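Local coordinates for putative phosphatase (PDB 3KYA), which is of unknown function, though classed as a putative phosphatase, and binds zinc ions on a chain that joins an IPT/TIG domain to a six-bladed beta-propeller, at residues 247-252 and 262-267; 269-274 and 313-318; 334-339 and 350-355. One frame throughout, in Å; residues are numbered along the deposited sequence.

Contact 1: 247-252 and 262-267; sequences KQCNGA and YFNSYE. With EDO (1,2-ethanediol), chain B.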
loop_
_atom_site.group_PDB
_atom_site.type_symbol
_atom_site.label_atom_id
_atom_site.label_comp_id
_atom_site.label_asym_id
_atom_site.label_seq_id
_atom_site.Cartn_x
_atom_site.Cartn_y
_atom_site.Cartn_z
ATOM N N LYS A 247 2.642 -38.810 -17.091
ATOM C CA LYS A 247 1.185 -38.688 -17.142
ATOM C C LYS A 247 0.731 -37.432 -16.418
ATOM O O LYS A 247 1.444 -36.910 -15.560
ATOM C CB LYS A 247 0.443 -39.882 -16.519
ATOM C CG LYS A 247 0.699 -40.103 -15.038
ATOM C CD LYS A 247 -0.136 -41.271 -14.502
ATOM C CE LYS A 247 0.216 -41.571 -13.078
ATOM N NZ LYS A 247 -0.587 -42.694 -12.503
ATOM N N GLN A 248 -0.459 -36.965 -16.768
ATOM C CA GLN A 248 -1.112 -35.863 -16.063
ATOM C C GLN A 248 -0.258 -34.611 -15.849
ATOM O O GLN A 248 -0.241 -34.021 -14.757
ATOM C CB GLN A 248 -1.611 -36.395 -14.711
ATOM C CG GLN A 248 -2.579 -37.550 -14.856
ATOM C CD GLN A 248 -3.039 -38.086 -13.525
ATOM O OE1 GLN A 248 -2.232 -38.491 -12.694
ATOM N NE2 GLN A 248 -4.337 -38.091 -13.316
ATOM N N CYS A 249 0.456 -34.204 -16.892
ATOM C CA CYS A 249 1.266 -32.987 -16.821
ATOM C C CYS A 249 0.353 -31.760 -16.932
ATOM O O CYS A 249 -0.599 -31.760 -17.716
ATOM C CB CYS A 249 2.305 -32.987 -17.930
ATOM S SG CYS A 249 3.459 -31.625 -17.857
ATOM N N ASN A 250 0.634 -30.718 -16.148
ATOM C CA ASN A 250 -0.162 -29.488 -16.172
ATOM C C ASN A 250 0.645 -28.292 -16.707
ATOM O O ASN A 250 0.117 -27.189 -16.799
ATOM C CB ASN A 250 -0.690 -29.135 -14.777
ATOM C CG ASN A 250 -1.320 -30.329 -14.053
ATOM O OD1 ASN A 250 -0.992 -30.584 -12.892
ATOM N ND2 ASN A 250 -2.187 -31.080 -14.745
ATOM N N GLY A 251 1.921 -28.494 -17.015
ATOM C CA GLY A 251 2.757 -27.412 -17.527
ATOM C C GLY A 251 4.237 -27.734 -17.510
ATOM O O GLY A 251 4.681 -28.621 -16.763
ATOM N N ALA A 252 4.986 -27.012 -18.347
ATOM C CA ALA A 252 6.438 -27.139 -18.449
ATOM C C ALA A 252 7.039 -25.739 -18.599
ATOM O O ALA A 252 6.535 -24.929 -19.380
ATOM C CB ALA A 252 6.828 -28.041 -19.617
ATOM N N TYR A 262 11.615 -27.644 -16.360
ATOM C CA TYR A 262 10.863 -28.157 -15.228
ATOM C C TYR A 262 9.439 -28.480 -15.667
ATOM O O TYR A 262 8.792 -27.667 -16.338
ATOM C CB TYR A 262 10.887 -27.155 -14.066
ATOM C CG TYR A 262 12.280 -26.992 -13.496
ATOM C CD1 TYR A 262 12.807 -27.926 -12.599
ATOM C CD2 TYR A 262 13.097 -25.940 -13.897
ATOM C CE1 TYR A 262 14.093 -27.791 -12.108
ATOM C CE2 TYR A 262 14.374 -25.794 -13.402
ATOM C CZ TYR A 262 14.875 -26.723 -12.515
ATOM O OH TYR A 262 16.157 -26.582 -12.047
ATOM N N PHE A 263 8.979 -29.698 -15.376
ATOM C CA PHE A 263 7.595 -30.078 -15.662
ATOM C C PHE A 263 7.071 -30.956 -14.510
ATOM O O PHE A 263 7.864 -31.549 -13.765
ATOM C CB PHE A 263 7.447 -30.743 -17.035
ATOM C CG PHE A 263 8.132 -32.073 -17.152
ATOM C CD1 PHE A 263 9.486 -32.150 -17.425
ATOM C CD2 PHE A 263 7.407 -33.245 -17.030
ATOM C CE1 PHE A 263 10.115 -33.378 -17.536
ATOM C CE2 PHE A 263 8.033 -34.491 -17.121
ATOM C CZ PHE A 263 9.382 -34.555 -17.380
ATOM N N ASN A 264 5.750 -31.007 -14.346
ATOM C CA ASN A 264 5.153 -31.755 -13.228
ATOM C C ASN A 264 4.244 -32.909 -13.628
ATOM O O ASN A 264 4.100 -33.242 -14.801
ATOM C CB ASN A 264 4.309 -30.807 -12.357
ATOM C CG ASN A 264 2.912 -30.566 -12.932
ATOM O OD1 ASN A 264 2.734 -30.436 -14.156
ATOM N ND2 ASN A 264 1.916 -30.499 -12.053
ATOM N N SER A 265 3.677 -33.548 -12.603
ATOM C CA SER A 265 2.579 -34.476 -12.756
ATOM C C SER A 265 1.621 -34.207 -11.596
ATOM O O SER A 265 2.041 -34.058 -10.437
ATOM C CB SER A 265 3.004 -35.941 -12.749
ATOM O OG SER A 265 1.854 -36.781 -12.778
ATOM N N TYR A 266 0.342 -34.128 -11.924
ATOM C CA TYR A 266 -0.727 -33.996 -10.943
ATOM C C TYR A 266 -0.840 -35.217 -10.010
ATOM O O TYR A 266 -1.269 -35.091 -8.852
ATOM C CB TYR A 266 -2.016 -33.776 -11.726
ATOM C CG TYR A 266 -3.359 -34.038 -11.074
ATOM C CD1 TYR A 266 -3.893 -35.322 -11.031
ATOM C CD2 TYR A 266 -4.151 -32.989 -10.631
ATOM C CE1 TYR A 266 -5.139 -35.559 -10.502
ATOM C CE2 TYR A 266 -5.406 -33.211 -10.110
ATOM C CZ TYR A 266 -5.892 -34.493 -10.051
ATOM O OH TYR A 266 -7.125 -34.712 -9.532
ATOM N N GLU A 267 -0.462 -36.388 -10.513
ATOM C CA GLU A 267 -0.579 -37.639 -9.732
ATOM C C GLU A 267 -0.197 -37.461 -8.252
ATOM O O GLU A 267 -1.047 -37.616 -7.354
ATOM C CB GLU A 267 0.271 -38.742 -10.350
ATOM C CG GLU A 267 0.071 -40.094 -9.637
ATOM C CD GLU A 267 1.163 -41.097 -9.923
ATOM O OE1 GLU A 267 2.333 -40.690 -10.101
ATOM O OE2 GLU A 267 0.847 -42.306 -9.941
HETATM C C1 EDO B . -5.760 -32.612 -13.986
HETATM O O1 EDO B . -5.956 -31.906 -15.225
HETATM C C2 EDO B . -5.116 -33.970 -14.250
HETATM O O2 EDO B . -3.719 -33.830 -14.519
HETATM O O HOH W 1 3.942 -35.631 -16.286
#
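Asn264 and Asn250 hold each other by two hydrogen bonds where the 247-252 connection, arriving from the preceding blade of the beta-propeller, enters the first hairpin of the next. Asn264 OD1 accepts from Asn250 N at 2.9 Å on an in-plane lone pair. Asn264 ND2 donates to Asn250 OD1 at 3.0 Å, reaching it from above the carbonyl plane, with the amide planes turned 60° apart. The first torsion of Asn264, with CG between backbone N and carbonyl carbon (chi1 82°), swings the amide against the loop. A leucine in its place would probably leave Asn250 N without its acceptor and set the Asn250 amide freer to turn.

This is the tight, buried part of the contact. Next to it Ala252 and Phe263 form an antiparallel non-hydrogen-bonded pair, their CB atoms 3.8 Å apart, and the Phe263 ring meets Phe272 and Val223. Cys249 SG lies obliquely to that ring and accepts a hydrogen bond from Gly251 N. A water donates to both Lys247 O and Asn264 O.

The side toward Tyr266 and Glu267 is looser and partly open to solvent. Ser265 OG donates to Lys247 O from above the carbonyl plane and accepts from Glu267 N in an ST turn. Gln248 O takes a nearly straight bond from Tyr266 N (173°), while the Gln248 amide stands at the CD1 rim of the Tyr266 ring, steeply tilted to it. A bound ethanediol rests C2 over one face of that ring; its O2 accepts from Asn250 ND2, and Asp212 and Arg187 also bind the diol. The extended Lys247 chain ends in a salt bridge to Glu267, whose OE1 is hydrogen-bonded to Tyr246 OH; Lys247 NZ meets Glu267 OE2 at 3.0 Å from above the carboxylate plane.

Contact 2: 269-274 and 313-318; sequences GQVFRL and FQIFIH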
loop_
_atom_site.group_PDB
_atom_site.type_symbol
_atom_site.label_atom_id
_atom_site.label_comp_id
_atom_site.label_asym_id
_atom_site.label_seq_id
_atom_site.Cartn_x
_atom_site.Cartn_y
_atom_site.Cartn_z
ATOM N N GLY A 269 1.955 -34.646 -7.507
ATOM C CA GLY A 269 2.509 -33.291 -7.503
ATOM C C GLY A 269 4.023 -33.289 -7.671
ATOM O O GLY A 269 4.715 -32.436 -7.116
ATOM N N GLN A 270 4.536 -34.262 -8.419
ATOM C CA GLN A 270 5.967 -34.353 -8.704
ATOM C C GLN A 270 6.470 -33.169 -9.528
ATOM O O GLN A 270 5.734 -32.639 -10.350
ATOM C CB GLN A 270 6.303 -35.595 -9.544
ATOM C CG GLN A 270 6.010 -36.982 -8.979
ATOM C CD GLN A 270 4.631 -37.543 -9.297
ATOM O OE1 GLN A 270 3.646 -36.823 -9.382
ATOM N NE2 GLN A 270 4.555 -38.864 -9.406
ATOM N N VAL A 271 7.723 -32.784 -9.310
ATOM C CA VAL A 271 8.412 -31.813 -10.153
ATOM C C VAL A 271 9.639 -32.525 -10.719
ATOM O O VAL A 271 10.468 -33.037 -9.958
ATOM C CB VAL A 271 8.803 -30.511 -9.420
ATOM C CG1 VAL A 271 9.719 -29.652 -10.294
ATOM C CG2 VAL A 271 7.550 -29.724 -9.026
ATOM N N PHE A 272 9.718 -32.585 -12.054
ATOM C CA PHE A 272 10.816 -33.228 -12.770
ATOM C C PHE A 272 11.701 -32.186 -13.446
ATOM O O PHE A 272 11.205 -31.157 -13.904
ATOM C CB PHE A 272 10.299 -34.179 -13.858
ATOM C CG PHE A 272 9.447 -35.300 -13.347
ATOM C CD1 PHE A 272 10.023 -36.391 -12.719
ATOM C CD2 PHE A 272 8.075 -35.290 -13.540
ATOM C CE1 PHE A 272 9.237 -37.435 -12.255
ATOM C CE2 PHE A 272 7.283 -36.333 -13.079
ATOM C CZ PHE A 272 7.867 -37.403 -12.435
ATOM N N ARG A 273 13.000 -32.479 -13.521
ATOM C CA ARG A 273 14.006 -31.607 -14.133
ATOM C C ARG A 273 14.720 -32.328 -15.272
ATOM O O ARG A 273 15.324 -33.385 -15.055
ATOM C CB ARG A 273 15.053 -31.215 -13.092
ATOM C CG ARG A 273 16.131 -30.231 -13.555
ATOM C CD ARG A 273 17.225 -30.104 -12.507
ATOM N NE ARG A 273 18.227 -29.074 -12.798
ATOM C CZ ARG A 273 19.223 -29.191 -13.673
ATOM N NH1 ARG A 273 19.359 -30.288 -14.409
ATOM N NH2 ARG A 273 20.083 -28.190 -13.831
ATOM N N LEU A 274 14.673 -31.743 -16.469
ATOM C CA LEU A 274 15.362 -32.275 -17.638
ATOM C C LEU A 274 16.361 -31.261 -18.195
ATOM O O LEU A 274 16.019 -30.089 -18.426
ATOM C CB LEU A 274 14.364 -32.641 -18.743
ATOM C CG LEU A 274 14.973 -33.090 -20.075
ATOM C CD1 LEU A 274 15.844 -34.353 -19.893
ATOM C CD2 LEU A 274 13.878 -33.320 -21.099
ATOM N N PHE A 313 -0.824 -27.854 -10.876
ATOM C CA PHE A 313 -0.062 -26.600 -10.768
ATOM C C PHE A 313 0.895 -26.302 -11.902
ATOM O O PHE A 313 1.324 -27.199 -12.624
ATOM C CB PHE A 313 0.736 -26.563 -9.440
ATOM C CG PHE A 313 1.860 -27.571 -9.353
ATOM C CD1 PHE A 313 1.626 -28.866 -8.887
ATOM C CD2 PHE A 313 3.158 -27.220 -9.698
ATOM C CE1 PHE A 313 2.664 -29.792 -8.793
ATOM C CE2 PHE A 313 4.207 -28.147 -9.606
ATOM C CZ PHE A 313 3.952 -29.435 -9.159
ATOM N N GLN A 314 1.228 -25.014 -12.016
ATOM C CA GLN A 314 2.210 -24.526 -12.968
ATOM C C GLN A 314 3.336 -23.794 -12.232
ATOM O O GLN A 314 3.183 -23.390 -11.069
ATOM C CB GLN A 314 1.566 -23.635 -14.038
ATOM C CG GLN A 314 0.600 -24.416 -14.888
ATOM C CD GLN A 314 0.140 -23.670 -16.111
ATOM O OE1 GLN A 314 -0.082 -22.451 -16.081
ATOM N NE2 GLN A 314 -0.008 -24.404 -17.211
ATOM N N ILE A 315 4.468 -23.661 -12.924
ATOM C CA ILE A 315 5.693 -23.092 -12.376
ATOM C C ILE A 315 6.015 -21.773 -13.072
ATOM O O ILE A 315 6.135 -21.725 -14.314
ATOM C CB ILE A 315 6.867 -24.077 -12.568
ATOM C CG1 ILE A 315 6.526 -25.449 -11.961
ATOM C CG2 ILE A 315 8.157 -23.531 -11.969
ATOM C CD1 ILE A 315 7.545 -26.544 -12.315
ATOM N N PHE A 316 6.158 -20.718 -12.275
ATOM C CA PHE A 316 6.469 -19.369 -12.769
ATOM C C PHE A 316 7.782 -18.930 -12.145
ATOM O O PHE A 316 7.870 -18.723 -10.920
ATOM C CB PHE A 316 5.328 -18.391 -12.437
ATOM C CG PHE A 316 3.980 -18.899 -12.849
ATOM C CD1 PHE A 316 3.589 -18.877 -14.181
ATOM C CD2 PHE A 316 3.099 -19.418 -11.905
ATOM C CE1 PHE A 316 2.369 -19.379 -14.568
ATOM C CE2 PHE A 316 1.857 -19.905 -12.290
ATOM C CZ PHE A 316 1.490 -19.887 -13.624
ATOM N N ILE A 317 8.816 -18.816 -12.978
ATOM C CA ILE A 317 10.169 -18.509 -12.493
ATOM C C ILE A 317 10.492 -17.016 -12.625
ATOM O O ILE A 317 10.214 -16.403 -13.651
ATOM C CB ILE A 317 11.230 -19.354 -13.225
ATOM C CG1 ILE A 317 10.876 -20.849 -13.134
ATOM C CG2 ILE A 317 12.632 -19.086 -12.658
ATOM C CD1 ILE A 317 11.781 -21.769 -13.981
ATOM N N HIS A 318 11.070 -16.459 -11.565
ATOM C CA HIS A 318 11.482 -15.064 -11.500
ATOM C C HIS A 318 12.516 -14.794 -12.611
ATOM O O HIS A 318 13.325 -15.677 -12.929
ATOM C CB HIS A 318 12.072 -14.804 -10.111
ATOM C CG HIS A 318 12.366 -13.373 -9.812
ATOM N ND1 HIS A 318 13.578 -12.781 -10.093
ATOM C CD2 HIS A 318 11.605 -12.414 -9.233
ATOM C CE1 HIS A 318 13.552 -11.520 -9.695
ATOM N NE2 HIS A 318 12.368 -11.274 -9.161
#
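Phe313 turns the edge of its ring onto Val271, with CZ 3.6 Å from Val271 CG2 and the methyl lying near the ring plane. The two side chains cross at about a right angle. Phe313 leaves strand 313-317 with CG between its backbone N and carbonyl carbon (chi1 68°), which carries the ring across to strand 270-274. These strands belong to successive blades of the propeller: 313-317 is the first strand of its blade, and 270-274 is the third of the blade before. They are not neighbours in a sheet. Their axes approach to 10.0 Å and make an angle of 45°, so side chains have to fill the interval between the two blades.

Val271 uses both of its methyl groups for this. With CG1 anti to the backbone N (chi1 170°), CG2 is left to meet the phenyl edge, while CG1 faces Ile315 CD1 at a looser 4.3 Å. Ile306 packs on both Val271 and Phe313, and Ile315 also leans on Tyr262, so the pairing continues into a larger apolar layer.

The rim of the same ring also runs along the start of the other strand. Phe313 CE1 lies 3.7 Å from Gly269 CA, in the ring plane. Gly269 has a positive phi, which suits glycine, and a CB at this position would come close to the ring rim. Phe313 CZ stands 3.7 Å from Gly269 O, also at the edge.

No hydrogen bond joins the segments, and the buried surface is small, 155 Å² in all. The contact therefore rests on dispersion between methyls and ring edge, to which the carbonyl of Gly269, facing the slightly positive ring hydrogens, may add a modest electrostatic attraction.

Contact 3: 334-339 and 350-355; sequences FMRSDY and YNFVGG. With EDO (1,2-ethanediol), chain I.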
loop_
_atom_site.group_PDB
_atom_site.type_symbol
_atom_site.label_atom_id
_atom_site.label_comp_id
_atom_site.label_asym_id
_atom_site.label_seq_id
_atom_site.Cartn_x
_atom_site.Cartn_y
_atom_site.Cartn_z
ATOM N N PHE A 334 -0.444 -20.267 -3.811
ATOM C CA PHE A 334 0.885 -20.312 -4.403
ATOM C C PHE A 334 1.921 -20.709 -3.347
ATOM O O PHE A 334 1.843 -20.272 -2.173
ATOM C CB PHE A 334 1.351 -18.938 -4.977
ATOM C CG PHE A 334 0.714 -18.539 -6.274
ATOM C CD1 PHE A 334 -0.482 -17.846 -6.289
ATOM C CD2 PHE A 334 1.357 -18.788 -7.490
ATOM C CE1 PHE A 334 -1.075 -17.478 -7.502
ATOM C CE2 PHE A 334 0.767 -18.428 -8.688
ATOM C CZ PHE A 334 -0.442 -17.760 -8.685
HETATM N N MSE A 335 2.875 -21.529 -3.774
HETATM C CA MSE A 335 4.033 -21.886 -2.985
HETATM C C MSE A 335 5.239 -21.171 -3.610
HETATM O O MSE A 335 5.188 -20.749 -4.776
HETATM C CB MSE A 335 4.252 -23.401 -2.966
HETATM C CG MSE A 335 3.069 -24.206 -2.433
HETATM SE SE MSE A 335 3.456 -26.103 -2.287
HETATM C CE MSE A 335 4.594 -26.026 -0.720
ATOM N N ARG A 336 6.302 -21.012 -2.828
ATOM C CA ARG A 336 7.527 -20.388 -3.281
ATOM C C ARG A 336 8.671 -21.369 -3.114
ATOM O O ARG A 336 8.760 -22.063 -2.100
ATOM C CB ARG A 336 7.820 -19.117 -2.503
ATOM C CG ARG A 336 9.036 -18.307 -2.973
ATOM C CD ARG A 336 9.175 -17.059 -2.091
ATOM N NE ARG A 336 10.228 -16.116 -2.486
ATOM C CZ ARG A 336 11.529 -16.330 -2.322
ATOM N NH1 ARG A 336 11.957 -17.474 -1.819
ATOM N NH2 ARG A 336 12.412 -15.416 -2.684
ATOM N N SER A 337 9.551 -21.401 -4.109
ATOM C CA SER A 337 10.719 -22.263 -4.092
ATOM C C SER A 337 11.999 -21.472 -4.413
ATOM O O SER A 337 12.048 -20.756 -5.422
ATOM C CB SER A 337 10.496 -23.391 -5.109
ATOM O OG SER A 337 11.618 -24.229 -5.248
ATOM N N ASP A 338 13.019 -21.594 -3.564
ATOM C CA ASP A 338 14.320 -20.960 -3.807
ATOM C C ASP A 338 15.174 -21.816 -4.759
ATOM O O ASP A 338 15.051 -23.040 -4.783
ATOM C CB ASP A 338 15.070 -20.719 -2.501
ATOM C CG ASP A 338 14.462 -19.601 -1.684
ATOM O OD1 ASP A 338 14.510 -18.440 -2.156
ATOM O OD2 ASP A 338 13.938 -19.871 -0.579
ATOM N N TYR A 339 16.023 -21.159 -5.546
ATOM C CA TYR A 339 16.887 -21.848 -6.513
ATOM C C TYR A 339 18.320 -21.917 -6.026
ATOM O O TYR A 339 18.933 -20.892 -5.764
ATOM C CB TYR A 339 16.850 -21.096 -7.835
ATOM C CG TYR A 339 17.509 -21.801 -9.010
ATOM C CD1 TYR A 339 16.855 -22.841 -9.667
ATOM C CD2 TYR A 339 18.751 -21.383 -9.500
ATOM C CE1 TYR A 339 17.429 -23.474 -10.795
ATOM C CE2 TYR A 339 19.337 -22.009 -10.619
ATOM C CZ TYR A 339 18.664 -23.048 -11.256
ATOM O OH TYR A 339 19.211 -23.671 -12.363
ATOM N N TYR A 350 7.592 -23.923 -0.122
ATOM C CA TYR A 350 6.799 -23.659 1.070
ATOM C C TYR A 350 5.603 -22.769 0.721
ATOM O O TYR A 350 5.627 -22.035 -0.270
ATOM C CB TYR A 350 7.667 -23.034 2.177
ATOM C CG TYR A 350 8.366 -21.715 1.829
ATOM C CD1 TYR A 350 7.693 -20.499 1.927
ATOM C CD2 TYR A 350 9.707 -21.686 1.441
ATOM C CE1 TYR A 350 8.327 -19.297 1.638
ATOM C CE2 TYR A 350 10.354 -20.480 1.155
ATOM C CZ TYR A 350 9.654 -19.296 1.250
ATOM O OH TYR A 350 10.276 -18.096 0.977
ATOM N N ASN A 351 4.560 -22.846 1.545
ATOM C CA ASN A 351 3.355 -22.053 1.321
ATOM C C ASN A 351 3.694 -20.562 1.376
ATOM O O ASN A 351 4.369 -20.102 2.282
ATOM C CB ASN A 351 2.248 -22.432 2.308
ATOM C CG ASN A 351 1.798 -23.878 2.151
ATOM O OD1 ASN A 351 2.433 -24.663 1.452
ATOM N ND2 ASN A 351 0.709 -24.240 2.828
ATOM N N PHE A 352 3.247 -19.819 0.365
ATOM C CA PHE A 352 3.563 -18.386 0.234
ATOM C C PHE A 352 2.343 -17.465 0.367
ATOM O O PHE A 352 2.275 -16.671 1.311
ATOM C CB PHE A 352 4.327 -18.162 -1.095
ATOM C CG PHE A 352 4.717 -16.717 -1.347
ATOM C CD1 PHE A 352 5.443 -15.998 -0.403
ATOM C CD2 PHE A 352 4.382 -16.092 -2.541
ATOM C CE1 PHE A 352 5.794 -14.667 -0.638
ATOM C CE2 PHE A 352 4.721 -14.761 -2.772
ATOM C CZ PHE A 352 5.435 -14.058 -1.832
ATOM N N VAL A 353 1.391 -17.543 -0.564
ATOM C CA VAL A 353 0.176 -16.717 -0.491
ATOM C C VAL A 353 -1.060 -17.545 -0.812
ATOM O O VAL A 353 -1.002 -18.468 -1.618
ATOM C CB VAL A 353 0.218 -15.491 -1.432
ATOM C CG1 VAL A 353 1.280 -14.479 -0.973
ATOM C CG2 VAL A 353 0.451 -15.935 -2.883
ATOM N N GLY A 354 -2.178 -17.204 -0.172
ATOM C CA GLY A 354 -3.424 -17.930 -0.359
ATOM C C GLY A 354 -3.605 -18.992 0.714
ATOM O O GLY A 354 -2.649 -19.354 1.414
ATOM N N GLY A 355 -4.837 -19.491 0.827
ATOM C CA GLY A 355 -5.191 -20.525 1.783
ATOM C C GLY A 355 -5.249 -21.922 1.197
ATOM O O GLY A 355 -6.026 -22.194 0.299
HETATM C C1 EDO I . 14.451 -16.224 1.739
HETATM O O1 EDO I . 15.385 -16.670 0.755
HETATM C C2 EDO I . 13.047 -16.615 1.321
HETATM O O2 EDO I . 12.973 -18.010 1.020
#
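Phe334 and Val353 open a ladder of backbone hydrogen bonds between the two strands. Phe334 N donates to Val353 O at 2.9 Å in a nearly straight bond (173°), and Phe334 O takes two donors in return, Phe352 N and the somewhat longer Val353 N. Two residues further along, Arg336 N donates to Tyr350 O at 2.8 Å, and Tyr350 N donates back to Arg336 O. Met335 and Asn351, a non-hydrogen-bonded pair, lie between them.

Apolar contact follows the same ladder. Phe334 CB meets Val353 CG2 at 3.8 Å, and beyond it the Phe334 ring engages Phe393 and Phe395 edge-to-face. Arg336 CD lies over one face of the Phe352 ring near its rim and Val353 CG1 over the opposite face, and the ring also stacks with Tyr325.

Because Phe352 and Val353 both face Phe334, the pairing contains a classic beta bulge. It lies in the hairpin of strands 333-340 and 345-352, the two outer strands of a four-stranded propeller blade, next to the corner that the chain turns at Val353.

Polar side chains gather at the other end. Arg336 and Tyr350 run side by side in the same direction, guanidinium and ring planes 26° apart. Arg336 is extended from CG to NE with CG anti to its backbone N (chi1 -175°), which brings NH1 to Asp338 OD1 in a 2.8 Å salt bridge, met from above the carboxylate plane. An ethanediol, probably from the crystallisation liquor, is wedged beside them: Tyr350 OH donates to its O2 at 2.7 Å, and O2 donates to Asp338 OD2 at 2.6 Å. Tyr68 of the second subunit is hydrogen-bonded to Asp338 OD2 and meets the Tyr350 ring edge-to-face.

In the fold
The three contacts follow one another along the chain across two neighbouring propeller blades. Contact 1 lies at the inner hairpin of blade 252-305, contact 2 joins that blade to blade 313-352, and contact 3 pairs the outer strands of the latter. The centres of contacts 1 and 2 are about 8 Å apart. Phe263 O and Phe272 N, at 2.7 Å, and Asn250 O and Gln314 NE2, at 2.8 Å, probably hydrogen-bond between them. Contact 3 lies about 12 Å from contact 2, which it touches through Phe334 and Phe316. Asp340, a zinc-binding residue whose ion is not bound to this chain in the model, lies, side chain to side chain, about 7 Å from Asp338 and about 9 Å from Tyr262.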